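Local coordinates for protein tetracycline Repressor, class A (PDB 5MRU) that represses the tetracycline resistance gene by binding its operator DNA through a helix-turn-helix, and loses affinity for that DNA when tetracycline binds, at residues V20-L25 with Y93-R98; N82-R87 with A186-L191; A12-L17 with D53-A58. All blocks are in the same frame, centred on the assembly; numbering follows the deposited sequence.

Contact 1. Residues V20-L25 with Y93-R98; sequences VGVDGL and YRDGAR
The backbone N-H of Val22 is taken up by the carboxylate of Asp95, one of two direct polar links between the last turn of helix 7-24 and residues 93-98. Val22 N lies 2.6 Å from Asp95 OD2 in an almost straight bond (172°), directed at the anti lone pair of that oxygen. The helix is kinked here, releasing this donor from the preceding turn. Asp95 sits at the N-cap position of helix 96-100, yet its carboxylate makes no cap. The valine also packs on it, with Val22 CG2 3.5 Å from Asp95 CB.

A type II beta turn from Tyr93 to Gly96 presents this acidic residue. In the TetR family such a contact joins the DNA-binding domain to the ligand-binding core, a plausible path for changes near the drug to reach the DNA-reading helices. Next to the Val22-Asp95 bond, Arg98 and Asp23 form a salt bridge, both end nitrogens of the guanidinium reaching the single oxygen OD1: NH2 at 2.7 Å and NH1 at 2.9 Å. Arg98 leaves its backbone with CG anti to N (chi1 -162°) and bends at chi3, bringing the guanidinium end to Asp23. The oxygen lies in the guanidinium plane, the carboxylate turned 62° away. Val22 CG1 lies over one guanidinium face of Arg98, toward its rim.

Arg94 instead lays a guanidinium face over the backbone, Gly21 N above its centre without a hydrogen bond. The backbone N-H of Arg94 is taken by Asn18 OD1, and Val22 O receives Lys48 NZ. Arg98 of the second subunit makes a long, weak ion pair with Asp23.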
loop_
_atom_site.group_PDB
_atom_site.type_symbol
_atom_site.label_atom_id
_atom_site.label_comp_id
_atom_site.label_asym_id
_atom_site.label_seq_id
_atom_site.Cartn_x
_atom_site.Cartn_y
_atom_site.Cartn_z
ATOM N N VAL A 20 1.723 20.479 -3.330
ATOM C CA VAL A 20 2.676 20.286 -2.221
ATOM C C VAL A 20 2.640 18.888 -1.598
ATOM O O VAL A 20 3.343 18.618 -0.660
ATOM C CB VAL A 20 2.465 21.384 -1.114
ATOM C CG1 VAL A 20 2.409 22.781 -1.717
ATOM C CG2 VAL A 20 1.184 21.159 -0.341
ATOM N N GLY A 21 1.854 17.964 -2.132
ATOM C CA GLY A 21 1.649 16.661 -1.486
ATOM C C GLY A 21 1.130 16.766 -0.047
ATOM O O GLY A 21 0.972 17.873 0.539
ATOM N N VAL A 22 0.919 15.595 0.538
ATOM C CA VAL A 22 0.464 15.503 1.923
ATOM C C VAL A 22 1.391 16.165 2.940
ATOM O O VAL A 22 0.909 16.830 3.815
ATOM C CB VAL A 22 0.281 14.030 2.384
ATOM C CG1 VAL A 22 -0.045 14.012 3.874
ATOM C CG2 VAL A 22 -0.865 13.395 1.670
ATOM N N ASP A 23 2.693 15.971 2.820
ATOM C CA ASP A 23 3.679 16.467 3.804
ATOM C C ASP A 23 3.654 17.985 3.928
ATOM O O ASP A 23 3.796 18.514 5.022
ATOM C CB ASP A 23 5.125 16.028 3.460
ATOM C CG ASP A 23 5.289 14.508 3.293
ATOM O OD1 ASP A 23 4.391 13.712 3.609
ATOM O OD2 ASP A 23 6.336 14.078 2.806
ATOM N N GLY A 24 3.470 18.690 2.817
ATOM C CA GLY A 24 3.390 20.161 2.825
ATOM C C GLY A 24 1.986 20.720 3.000
ATOM O O GLY A 24 1.814 21.918 3.155
ATOM N N LEU A 25 0.972 19.885 2.975
ATOM C CA LEU A 25 -0.400 20.378 3.123
ATOM C C LEU A 25 -0.748 20.633 4.588
ATOM O O LEU A 25 -0.753 19.721 5.394
ATOM C CB LEU A 25 -1.377 19.363 2.570
ATOM C CG LEU A 25 -2.861 19.595 2.858
ATOM C CD1 LEU A 25 -3.351 20.744 2.024
ATOM C CD2 LEU A 25 -3.713 18.365 2.558
ATOM N N TYR A 93 -4.983 12.154 -7.818
ATOM C CA TYR A 93 -4.420 13.200 -6.998
ATOM C C TYR A 93 -3.137 12.691 -6.391
ATOM O O TYR A 93 -3.006 11.532 -6.064
ATOM C CB TYR A 93 -5.414 13.653 -5.888
ATOM C CG TYR A 93 -6.614 14.392 -6.443
ATOM C CD1 TYR A 93 -7.734 13.718 -6.868
ATOM C CD2 TYR A 93 -6.607 15.789 -6.589
ATOM C CE1 TYR A 93 -8.819 14.404 -7.418
ATOM C CE2 TYR A 93 -7.690 16.466 -7.109
ATOM C CZ TYR A 93 -8.788 15.765 -7.520
ATOM O OH TYR A 93 -9.841 16.444 -8.046
ATOM N N ARG A 94 -2.188 13.581 -6.273
ATOM C CA ARG A 94 -0.986 13.308 -5.591
ATOM C C ARG A 94 -1.286 12.722 -4.211
ATOM O O ARG A 94 -2.162 13.239 -3.499
ATOM C CB ARG A 94 -0.249 14.616 -5.418
ATOM C CG ARG A 94 0.960 14.497 -4.538
ATOM C CD ARG A 94 1.993 15.432 -5.090
ATOM N NE ARG A 94 3.092 15.676 -4.171
ATOM C CZ ARG A 94 3.913 16.715 -4.300
ATOM N NH1 ARG A 94 3.741 17.577 -5.297
ATOM N NH2 ARG A 94 4.893 16.917 -3.419
ATOM N N ASP A 95 -0.546 11.659 -3.855
ATOM C CA ASP A 95 -0.596 11.035 -2.547
ATOM C C ASP A 95 -1.920 10.435 -2.282
ATOM O O ASP A 95 -2.272 10.169 -1.135
ATOM C CB ASP A 95 -0.272 12.000 -1.446
ATOM C CG ASP A 95 1.173 12.344 -1.399
ATOM O OD1 ASP A 95 1.968 11.481 -1.802
ATOM O OD2 ASP A 95 1.519 13.471 -0.917
ATOM N N GLY A 96 -2.632 10.129 -3.359
ATOM C CA GLY A 96 -3.971 9.624 -3.210
ATOM C C GLY A 96 -3.983 8.398 -2.345
ATOM O O GLY A 96 -4.875 8.250 -1.507
ATOM N N ALA A 97 -3.028 7.496 -2.548
ATOM C CA ALA A 97 -3.139 6.182 -1.899
ATOM C C ALA A 97 -2.782 6.284 -0.434
ATOM O O ALA A 97 -3.341 5.593 0.396
ATOM C CB ALA A 97 -2.237 5.165 -2.580
ATOM N N ARG A 98 -1.835 7.154 -0.147
ATOM C CA ARG A 98 -1.281 7.309 1.144
ATOM C C ARG A 98 -2.353 7.890 2.000
ATOM O O ARG A 98 -2.549 7.493 3.133
ATOM C CB ARG A 98 -0.125 8.285 1.071
ATOM C CG ARG A 98 0.770 8.178 2.257
ATOM C CD ARG A 98 1.884 9.194 2.181
ATOM N NE ARG A 98 2.067 9.844 3.475
ATOM C CZ ARG A 98 2.641 11.022 3.606
ATOM N NH1 ARG A 98 2.775 11.571 4.800
ATOM N NH2 ARG A 98 3.090 11.652 2.537
#

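Contact 2. Residues N82-R87 with A186-L191; sequences NARSFR and AFEQGL. With TDC (5a,6-anhydrotetracycline), chain B.
Phe187 receives Arg87 over one ring face: Arg87 CD stands 3.4 Å from the ring centroid and 7° off the normal, a CH-pi contact. With CG anti to the backbone N (chi1 171°) and the chain extended to NE, Arg87 carries its guanidinium past the ring toward Phe187 CB, nearly parallel to the ring. Ala83 CB fills the neighbouring space, 3.7 Å from Leu191 CD1 and 4.1 Å from Phe187 CZ. On the exposed flank, Arg84 NE and Glu188 form a salt bridge, NE 2.9 Å from Glu188 OE2; its hydrogen bond goes to OE1, nearly straight and from above the carboxylate plane.

The helix face turned away from this packing lines the drug pocket. There Asn82 pairs twice with 5a,6-anhydrotetracycline: its OD1 accepts from TDC N4 at 2.9 Å, and its ND2 donates to TDC O3. The face of the Phe86 ring lies under TDC O1C, while His100 meets that ring edge-to-face.

Further out, Glu148 forms a salt bridge with Arg87 NH2. Segments 82-87 and 186-191 run roughly antiparallel (145°), and helix 127-153 also packs against helix 75-91. Helices 127-153 and 183-199 belong to the four-helix dimer bundle of TetR, and Gln189 packs on Gly128 of the second subunit.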
loop_
_atom_site.group_PDB
_atom_site.type_symbol
_atom_site.label_atom_id
_atom_site.label_comp_id
_atom_site.label_asym_id
_atom_site.label_seq_id
_atom_site.Cartn_x
_atom_site.Cartn_y
_atom_site.Cartn_z
ATOM N N ASN A 82 -14.663 -2.306 -10.358
ATOM C CA ASN A 82 -14.553 -1.718 -9.014
ATOM C C ASN A 82 -13.156 -1.386 -8.593
ATOM O O ASN A 82 -12.926 -0.335 -8.052
ATOM C CB ASN A 82 -15.080 -2.693 -8.002
ATOM C CG ASN A 82 -14.918 -2.200 -6.613
ATOM O OD1 ASN A 82 -14.168 -2.783 -5.830
ATOM N ND2 ASN A 82 -15.634 -1.131 -6.283
ATOM N N ALA A 83 -12.242 -2.310 -8.857
ATOM C CA ALA A 83 -10.830 -2.156 -8.530
ATOM C C ALA A 83 -10.170 -1.158 -9.448
ATOM O O ALA A 83 -9.370 -0.318 -9.026
ATOM C CB ALA A 83 -10.128 -3.499 -8.679
ATOM N N ARG A 84 -10.489 -1.286 -10.728
ATOM C CA ARG A 84 -10.023 -0.334 -11.725
ATOM C C ARG A 84 -10.449 1.051 -11.373
ATOM O O ARG A 84 -9.669 2.007 -11.508
ATOM C CB ARG A 84 -10.568 -0.703 -13.100
ATOM C CG ARG A 84 -9.712 -1.750 -13.739
ATOM C CD ARG A 84 -10.420 -2.311 -14.909
ATOM N NE ARG A 84 -9.532 -3.105 -15.736
ATOM C CZ ARG A 84 -9.963 -4.030 -16.592
ATOM N NH1 ARG A 84 -11.269 -4.269 -16.730
ATOM N NH2 ARG A 84 -9.088 -4.726 -17.313
ATOM N N SER A 85 -11.695 1.167 -10.932
ATOM C CA SER A 85 -12.288 2.470 -10.663
ATOM C C SER A 85 -11.770 3.100 -9.371
ATOM O O SER A 85 -11.551 4.300 -9.304
ATOM C CB SER A 85 -13.768 2.296 -10.572
ATOM O OG SER A 85 -14.360 3.544 -10.504
ATOM N N PHE A 86 -11.614 2.277 -8.333
ATOM C CA PHE A 86 -10.990 2.687 -7.087
ATOM C C PHE A 86 -9.615 3.265 -7.413
ATOM O O PHE A 86 -9.357 4.439 -7.175
ATOM C CB PHE A 86 -10.890 1.481 -6.148
ATOM C CG PHE A 86 -10.267 1.778 -4.786
ATOM C CD1 PHE A 86 -10.607 2.897 -4.070
ATOM C CD2 PHE A 86 -9.392 0.876 -4.210
ATOM C CE1 PHE A 86 -10.076 3.150 -2.826
ATOM C CE2 PHE A 86 -8.839 1.119 -2.959
ATOM C CZ PHE A 86 -9.186 2.269 -2.261
ATOM N N ARG A 87 -8.786 2.444 -8.050
ATOM C CA ARG A 87 -7.414 2.790 -8.412
ATOM C C ARG A 87 -7.291 4.114 -9.085
ATOM O O ARG A 87 -6.419 4.873 -8.766
ATOM C CB ARG A 87 -6.843 1.747 -9.367
ATOM C CG ARG A 87 -5.514 2.146 -9.941
ATOM C CD ARG A 87 -4.729 0.937 -10.405
ATOM N NE ARG A 87 -3.409 1.266 -10.997
ATOM C CZ ARG A 87 -3.179 1.516 -12.290
ATOM N NH1 ARG A 87 -4.173 1.521 -13.145
ATOM N NH2 ARG A 87 -1.952 1.771 -12.728
ATOM N N ALA A 186 1.011 -4.388 -14.704
ATOM C CA ALA A 186 1.289 -4.938 -13.370
ATOM C C ALA A 186 0.097 -4.951 -12.429
ATOM O O ALA A 186 -0.115 -5.904 -11.687
ATOM C CB ALA A 186 2.403 -4.152 -12.741
ATOM N N PHE A 187 -0.685 -3.898 -12.454
ATOM C CA PHE A 187 -1.842 -3.864 -11.614
ATOM C C PHE A 187 -2.841 -4.806 -12.170
ATOM O O PHE A 187 -3.304 -5.706 -11.482
ATOM C CB PHE A 187 -2.456 -2.489 -11.603
ATOM C CG PHE A 187 -3.849 -2.457 -11.079
ATOM C CD1 PHE A 187 -4.087 -2.412 -9.723
ATOM C CD2 PHE A 187 -4.918 -2.436 -11.945
ATOM C CE1 PHE A 187 -5.374 -2.365 -9.230
ATOM C CE2 PHE A 187 -6.217 -2.382 -11.461
ATOM C CZ PHE A 187 -6.445 -2.347 -10.095
ATOM N N GLU A 188 -3.160 -4.570 -13.432
ATOM C CA GLU A 188 -4.139 -5.351 -14.188
ATOM C C GLU A 188 -3.913 -6.860 -14.088
ATOM O O GLU A 188 -4.860 -7.618 -13.932
ATOM C CB GLU A 188 -4.132 -4.892 -15.658
ATOM C CG GLU A 188 -5.497 -4.888 -16.300
ATOM C CD GLU A 188 -6.567 -4.192 -15.477
ATOM O OE1 GLU A 188 -6.595 -2.948 -15.434
ATOM O OE2 GLU A 188 -7.425 -4.904 -14.915
ATOM N N GLN A 189 -2.652 -7.274 -14.143
ATOM C CA GLN A 189 -2.284 -8.671 -13.910
ATOM C C GLN A 189 -2.559 -9.129 -12.481
ATOM O O GLN A 189 -3.213 -10.148 -12.283
ATOM C CB GLN A 189 -0.805 -8.928 -14.210
ATOM C CG GLN A 189 -0.471 -9.254 -15.656
ATOM C CD GLN A 189 1.020 -9.488 -15.864
ATOM O OE1 GLN A 189 1.813 -9.508 -14.914
ATOM N NE2 GLN A 189 1.413 -9.665 -17.114
ATOM N N GLY A 190 -2.044 -8.411 -11.481
ATOM C CA GLY A 190 -2.206 -8.870 -10.105
ATOM C C GLY A 190 -3.675 -9.033 -9.781
ATOM O O GLY A 190 -4.073 -9.960 -9.079
ATOM N N LEU A 191 -4.471 -8.101 -10.295
ATOM C CA LEU A 191 -5.917 -8.101 -10.154
ATOM C C LEU A 191 -6.531 -9.317 -10.844
ATOM O O LEU A 191 -7.511 -9.867 -10.349
ATOM C CB LEU A 191 -6.489 -6.832 -10.783
ATOM C CG LEU A 191 -8.003 -6.743 -10.841
ATOM C CD1 LEU A 191 -8.620 -6.801 -9.441
ATOM C CD2 LEU A 191 -8.457 -5.503 -11.578
HETATM O O12 TDC B . -11.271 1.318 1.056
HETATM C C12 TDC B . -12.234 0.522 0.876
HETATM C C1B TDC B . -12.747 -0.297 1.998
HETATM C C11 TDC B . -12.195 -0.127 3.259
HETATM O O11 TDC B . -11.167 0.779 3.471
HETATM C C1A TDC B . -12.652 -0.867 4.336
HETATM C C10 TDC B . -12.091 -0.692 5.592
HETATM O O10 TDC B . -11.059 0.201 5.840
HETATM C C9 TDC B . -12.594 -1.478 6.725
HETATM C C8 TDC B . -13.623 -2.371 6.505
HETATM C C7 TDC B . -14.153 -2.513 5.234
HETATM C C61 TDC B . -13.688 -1.781 4.144
HETATM C C6 TDC B . -14.247 -1.946 2.854
HETATM C C62 TDC B . -15.360 -2.907 2.557
HETATM C C51 TDC B . -13.781 -1.197 1.778
HETATM C C5 TDC B . -14.376 -1.394 0.395
HETATM C C1C TDC B . -12.947 0.421 -0.443
HETATM C C1 TDC B . -14.252 1.224 -0.407
HETATM O O1 TDC B . -14.516 1.909 0.578
HETATM O O1C TDC B . -12.125 0.795 -1.521
HETATM C C41 TDC B . -13.393 -0.984 -0.710
HETATM C C4 TDC B . -14.055 -1.173 -2.112
HETATM N N4 TDC B . -13.229 -1.706 -3.261
HETATM C C43 TDC B . -11.816 -1.235 -3.305
HETATM C C42 TDC B . -13.217 -3.202 -3.106
HETATM C C3 TDC B . -14.911 0.041 -2.503
HETATM O O3 TDC B . -15.532 -0.064 -3.551
HETATM C C2 TDC B . -15.060 1.167 -1.610
HETATM C C21 TDC B . -15.987 2.263 -1.935
HETATM O O21 TDC B . -16.721 2.186 -2.933
HETATM N N21 TDC B . -16.160 3.313 -1.103
#

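Contact 3. Residues A12-L17 with D53-A58; sequences AALDLL and DALAEA
Leu55 projects from helix 53-58 into the side of helix 12-17 and carries most of the contact, its two methyl groups serving different partners. CD2 meets Ala13 CB at 3.7 Å and Leu14 CG at 3.9 Å; CD1 is directed to Leu17, whose CD2 lies 4.3 Å away. The rotamer explains the division of labour: with CG placed opposite the carbonyl carbon and CD1 continuing the chain away from CA, the two branches part at the end of the side chain, each facing a different point on the partner helix.

Leu14 starts from a bond that does not aim at the other helix, yet its end arrives there. Its CG likewise stands opposite the carbonyl carbon, beside the backbone N (chi1 -71°), which swings the isobutyl group round so that it slides past Leu55 in the opposite sense. Leu14 CD1 then reaches Ala58 CB, 4.2 Å away and nearly one helical turn beyond Leu55. Leu17 differs from both, its CG anti to the backbone N (chi1 178°), which sends its branch toward Leu55 CD1. Ala13 and Ala58 offer only methyl groups, letting the leucine ends lie close to the helix surfaces.

The axes of the two segments cross at 93°, with 10.7 Å at closest approach. This is the packing of the first helix of the TetR DNA-binding domain on the helix that leads from that domain to the drug-binding core. Around it, Leu30 of helix 27-34 adds to Ala13, Leu25 covers part of Leu55, and Met59 touches both Leu14 and Leu17.

Not one hydrogen bond spans the two segments. Between them cohesion comes from van der Waals contact and the burial of aliphatic carbon, and a nearly perpendicular crossing confines it to a small patch; such an interface could plausibly tolerate slight readjustment between its helices.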
loop_
_atom_site.group_PDB
_atom_site.type_symbol
_atom_site.label_atom_id
_atom_site.label_comp_id
_atom_site.label_asym_id
_atom_site.label_seq_id
_atom_site.Cartn_x
_atom_site.Cartn_y
_atom_site.Cartn_z
ATOM N N ALA A 12 -10.249 23.522 -3.194
ATOM C CA ALA A 12 -9.026 24.272 -2.949
ATOM C C ALA A 12 -7.961 23.377 -2.272
ATOM O O ALA A 12 -6.750 23.478 -2.552
ATOM C CB ALA A 12 -9.341 25.484 -2.093
ATOM N N ALA A 13 -8.398 22.502 -1.374
ATOM C CA ALA A 13 -7.427 21.661 -0.681
ATOM C C ALA A 13 -6.877 20.604 -1.637
ATOM O O ALA A 13 -5.676 20.390 -1.690
ATOM C CB ALA A 13 -8.005 21.046 0.575
ATOM N N LEU A 14 -7.734 20.019 -2.462
ATOM C CA LEU A 14 -7.267 19.062 -3.489
ATOM C C LEU A 14 -6.233 19.677 -4.426
ATOM O O LEU A 14 -5.222 19.053 -4.762
ATOM C CB LEU A 14 -8.458 18.544 -4.285
ATOM C CG LEU A 14 -9.308 17.604 -3.428
ATOM C CD1 LEU A 14 -10.710 17.529 -3.977
ATOM C CD2 LEU A 14 -8.662 16.218 -3.364
ATOM N N ASP A 15 -6.475 20.918 -4.819
ATOM C CA ASP A 15 -5.603 21.585 -5.778
ATOM C C ASP A 15 -4.282 21.884 -5.123
ATOM O O ASP A 15 -3.260 21.814 -5.761
ATOM C CB ASP A 15 -6.238 22.873 -6.315
ATOM C CG ASP A 15 -7.472 22.608 -7.165
ATOM O OD1 ASP A 15 -7.686 21.452 -7.613
ATOM O OD2 ASP A 15 -8.239 23.562 -7.394
ATOM N N LEU A 16 -4.301 22.199 -3.834
ATOM C CA LEU A 16 -3.065 22.502 -3.119
ATOM C C LEU A 16 -2.294 21.192 -2.884
ATOM O O LEU A 16 -1.085 21.117 -3.062
ATOM C CB LEU A 16 -3.406 23.224 -1.815
ATOM C CG LEU A 16 -2.236 23.567 -0.892
ATOM C CD1 LEU A 16 -1.261 24.485 -1.595
ATOM C CD2 LEU A 16 -2.731 24.189 0.418
ATOM N N LEU A 17 -3.026 20.149 -2.545
ATOM C CA LEU A 17 -2.469 18.800 -2.446
ATOM C C LEU A 17 -1.694 18.458 -3.678
ATOM O O LEU A 17 -0.617 17.898 -3.576
ATOM C CB LEU A 17 -3.582 17.768 -2.287
ATOM C CG LEU A 17 -3.155 16.311 -2.208
ATOM C CD1 LEU A 17 -2.165 16.094 -1.080
ATOM C CD2 LEU A 17 -4.355 15.409 -1.988
ATOM N N ASP A 53 -9.058 12.911 5.872
ATOM C CA ASP A 53 -10.225 12.017 5.756
ATOM C C ASP A 53 -11.248 12.557 4.771
ATOM O O ASP A 53 -11.765 11.811 3.941
ATOM C CB ASP A 53 -10.853 11.713 7.102
ATOM C CG ASP A 53 -10.034 10.709 7.892
ATOM O OD1 ASP A 53 -9.014 10.200 7.369
ATOM O OD2 ASP A 53 -10.404 10.424 9.060
ATOM N N ALA A 54 -11.499 13.862 4.833
ATOM C CA ALA A 54 -12.396 14.520 3.888
ATOM C C ALA A 54 -11.850 14.409 2.440
ATOM O O ALA A 54 -12.594 14.090 1.502
ATOM C CB ALA A 54 -12.612 15.972 4.285
ATOM N N LEU A 55 -10.570 14.651 2.242
ATOM C CA LEU A 55 -10.042 14.556 0.899
ATOM C C LEU A 55 -10.132 13.120 0.438
ATOM O O LEU A 55 -10.472 12.865 -0.681
ATOM C CB LEU A 55 -8.602 15.031 0.836
ATOM C CG LEU A 55 -8.327 16.469 1.297
ATOM C CD1 LEU A 55 -6.814 16.697 1.293
ATOM C CD2 LEU A 55 -9.058 17.545 0.498
ATOM N N ALA A 56 -9.842 12.171 1.302
ATOM C CA ALA A 56 -10.005 10.758 0.969
ATOM C C ALA A 56 -11.355 10.490 0.400
ATOM O O ALA A 56 -11.471 9.845 -0.630
ATOM C CB ALA A 56 -9.830 9.903 2.201
ATOM N N GLU A 57 -12.385 10.967 1.094
ATOM C CA GLU A 57 -13.761 10.757 0.654
ATOM C C GLU A 57 -14.029 11.474 -0.677
ATOM O O GLU A 57 -14.633 10.916 -1.567
ATOM C CB GLU A 57 -14.754 11.206 1.723
ATOM C CG GLU A 57 -14.530 10.545 3.076
ATOM C CD GLU A 57 -15.829 10.293 3.847
ATOM O OE1 GLU A 57 -16.573 11.279 4.108
ATOM O OE2 GLU A 57 -16.113 9.104 4.181
ATOM N N ALA A 58 -13.545 12.702 -0.809
ATOM C CA ALA A 58 -13.795 13.503 -2.011
ATOM C C ALA A 58 -13.240 12.849 -3.272
ATOM O O ALA A 58 -13.879 12.865 -4.345
ATOM C CB ALA A 58 -13.221 14.894 -1.862
#

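Overall arrangement
From the N terminus, helix 7-24 contributes first 12-17 and then 20-25, so contacts 3 and 1 share one helix and touch, Leu17 packing on Val22. Contact 3 closes first, when 53-58 returns to 12-17 around the helix-turn-helix. Contact 1 closes a longer loop at 93-98, and crosses contact 3 because 20-25 lies inside the loop that 53-58 ends. Residues 82-87 open contact 2 within the loop of contact 1, but 186-191 comes far beyond it, so these two cross as well; contacts 3 and 2 stand in series. Contact 3 knits the DNA-binding domain, contact 2 the ligand-binding core, and contact 1 joins them.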